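Local coordinates for protein endonuclease V (Bacillus subtilis, PDB 3GA2) that probably repairs deaminated bases in DNA as a magnesium-dependent endonuclease, cutting at the second phosphodiester bond 3' to a deoxyinosine, at residues A[113-118]-A[134-139]. The protein carries 1 engineered substitution. Residues are numbered along the deposited sequence; the frame is centred on the assembly and turned at random.
Sequences FLFDGN and FFLGKP
Leu136 sends one methyl, CD1, to two phenylalanine rings that meet it in different ways. Leu136 CD1 sits above the middle of one face of the Phe113 ring, 3.8 Å from its centroid and 13° off the normal, a CH-pi contact for which the flat ring offers a broad apolar surface. Phe115 meets that methyl with its rim instead: its CZ lies 3.7 Å from Leu136 CD1, which stays near the ring plane. A buried apolar side chain suits this helix end turned to the rings, and CG anti to the carbonyl carbon (chi1 -56°), with an extended chi2, carries CD1 out to both. Lys138 lays CB and CG obliquely against Phe113, while its amine leads away to a salt bridge with Glu109. Gly137, whose positive phi favours glycine, turns the chain out of the helix. The backbone N-H of Phe113 gives a hydrogen bond to Pro139 O, 3.0 Å and fairly straight at 161°. Were Phe113 cut back to an alanine, Leu136 CD1 would probably lose its aromatic face and a gap would open beside Lys138. The packing joins strand 113-116 to helix 128-136 in a beta-alpha-beta crossover to parallel strand 140-144, within the RNase H-like fold; nearby Asp116 is a predicted magnesium ligand.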
loop_
_atom_site.group_PDB
_atom_site.type_symbol
_atom_site.label_atom_id
_atom_site.label_comp_id
_atom_site.label_asym_id
_atom_site.label_seq_id
_atom_site.Cartn_x
_atom_site.Cartn_y
_atom_site.Cartn_z
ATOM N N PHE A 113 -8.459 0.905 -0.194
ATOM C CA PHE A 113 -7.225 1.637 -0.461
ATOM C C PHE A 113 -6.138 0.715 -0.989
ATOM O O PHE A 113 -5.803 -0.277 -0.348
ATOM C CB PHE A 113 -6.688 2.300 0.814
ATOM C CG PHE A 113 -7.501 3.462 1.307
ATOM C CD1 PHE A 113 -6.991 4.759 1.244
ATOM C CD2 PHE A 113 -8.744 3.260 1.897
ATOM C CE1 PHE A 113 -7.703 5.834 1.768
ATOM C CE2 PHE A 113 -9.463 4.332 2.425
ATOM C CZ PHE A 113 -8.939 5.625 2.361
ATOM N N LEU A 114 -5.592 1.034 -2.156
ATOM C CA LEU A 114 -4.516 0.230 -2.716
ATOM C C LEU A 114 -3.214 0.998 -2.472
ATOM O O LEU A 114 -3.095 2.171 -2.819
ATOM C CB LEU A 114 -4.722 -0.018 -4.219
ATOM C CG LEU A 114 -5.884 -0.929 -4.647
ATOM C CD1 LEU A 114 -7.168 -0.122 -4.757
ATOM C CD2 LEU A 114 -5.561 -1.559 -6.001
ATOM N N PHE A 115 -2.243 0.328 -1.871
ATOM C CA PHE A 115 -0.974 0.949 -1.539
ATOM C C PHE A 115 0.192 0.548 -2.414
ATOM O O PHE A 115 0.316 -0.614 -2.798
ATOM C CB PHE A 115 -0.592 0.610 -0.096
ATOM C CG PHE A 115 -1.457 1.255 0.935
ATOM C CD1 PHE A 115 -2.753 0.806 1.160
ATOM C CD2 PHE A 115 -0.967 2.311 1.695
ATOM C CE1 PHE A 115 -3.550 1.399 2.133
ATOM C CE2 PHE A 115 -1.754 2.914 2.673
ATOM C CZ PHE A 115 -3.050 2.457 2.893
ATOM N N ASP A 116 1.046 1.518 -2.726
ATOM C CA ASP A 116 2.250 1.223 -3.478
ATOM C C ASP A 116 3.182 0.702 -2.383
ATOM O O ASP A 116 4.003 1.447 -1.839
ATOM C CB ASP A 116 2.835 2.485 -4.120
ATOM C CG ASP A 116 4.107 2.198 -4.909
ATOM O OD1 ASP A 116 4.592 3.092 -5.633
ATOM O OD2 ASP A 116 4.632 1.070 -4.801
ATOM N N GLY A 117 3.020 -0.577 -2.051
ATOM C CA GLY A 117 3.818 -1.215 -1.011
ATOM C C GLY A 117 3.204 -2.546 -0.575
ATOM O O GLY A 117 2.094 -2.871 -0.981
ATOM N N ASN A 118 3.912 -3.316 0.249
ATOM C CA ASN A 118 3.407 -4.600 0.718
ATOM C C ASN A 118 2.389 -4.529 1.844
ATOM O O ASN A 118 2.284 -3.532 2.563
ATOM C CB ASN A 118 4.550 -5.503 1.193
ATOM C CG ASN A 118 5.429 -5.982 0.060
ATOM O OD1 ASN A 118 4.964 -6.650 -0.863
ATOM N ND2 ASN A 118 6.715 -5.648 0.128
ATOM N N PHE A 134 -5.607 -0.605 9.895
ATOM C CA PHE A 134 -6.165 -0.391 11.222
ATOM C C PHE A 134 -6.550 1.067 11.436
ATOM O O PHE A 134 -7.610 1.355 11.986
ATOM C CB PHE A 134 -5.184 -0.841 12.304
ATOM C CG PHE A 134 -4.856 -2.301 12.246
ATOM C CD1 PHE A 134 -3.696 -2.742 11.620
ATOM C CD2 PHE A 134 -5.716 -3.238 12.799
ATOM C CE1 PHE A 134 -3.395 -4.103 11.544
ATOM C CE2 PHE A 134 -5.426 -4.601 12.730
ATOM C CZ PHE A 134 -4.264 -5.032 12.100
ATOM N N PHE A 135 -5.703 1.990 10.995
ATOM C CA PHE A 135 -6.010 3.404 11.155
ATOM C C PHE A 135 -7.170 3.844 10.266
ATOM O O PHE A 135 -8.053 4.584 10.701
ATOM C CB PHE A 135 -4.797 4.271 10.831
ATOM C CG PHE A 135 -3.714 4.226 11.865
ATOM C CD1 PHE A 135 -2.768 3.207 11.861
ATOM C CD2 PHE A 135 -3.611 5.236 12.818
ATOM C CE1 PHE A 135 -1.724 3.194 12.790
ATOM C CE2 PHE A 135 -2.574 5.237 13.752
ATOM C CZ PHE A 135 -1.626 4.212 13.736
ATOM N N LEU A 136 -7.160 3.387 9.017
ATOM C CA LEU A 136 -8.194 3.749 8.052
ATOM C C LEU A 136 -9.538 3.071 8.294
ATOM O O LEU A 136 -10.579 3.590 7.893
ATOM C CB LEU A 136 -7.722 3.424 6.629
ATOM C CG LEU A 136 -6.405 4.029 6.140
ATOM C CD1 LEU A 136 -6.084 3.510 4.735
ATOM C CD2 LEU A 136 -6.506 5.551 6.128
ATOM N N GLY A 137 -9.521 1.913 8.945
ATOM C CA GLY A 137 -10.764 1.195 9.195
ATOM C C GLY A 137 -11.421 0.768 7.886
ATOM O O GLY A 137 -12.633 0.573 7.813
ATOM N N LYS A 138 -10.614 0.627 6.841
ATOM C CA LYS A 138 -11.127 0.225 5.548
ATOM C C LYS A 138 -10.308 -0.910 4.960
ATOM O O LYS A 138 -9.179 -1.153 5.366
ATOM C CB LYS A 138 -11.108 1.410 4.574
ATOM C CG LYS A 138 -12.048 2.559 4.934
ATOM C CD LYS A 138 -13.520 2.157 4.807
ATOM C CE LYS A 138 -14.439 3.378 4.861
ATOM N NZ LYS A 138 -15.863 3.033 4.580
ATOM N N PRO A 139 -10.886 -1.647 4.005
ATOM C CA PRO A 139 -10.139 -2.743 3.385
ATOM C C PRO A 139 -8.949 -2.132 2.632
ATOM O O PRO A 139 -9.082 -1.075 2.007
ATOM C CB PRO A 139 -11.153 -3.348 2.419
ATOM C CG PRO A 139 -12.472 -3.083 3.091
ATOM C CD PRO A 139 -12.305 -1.677 3.609
#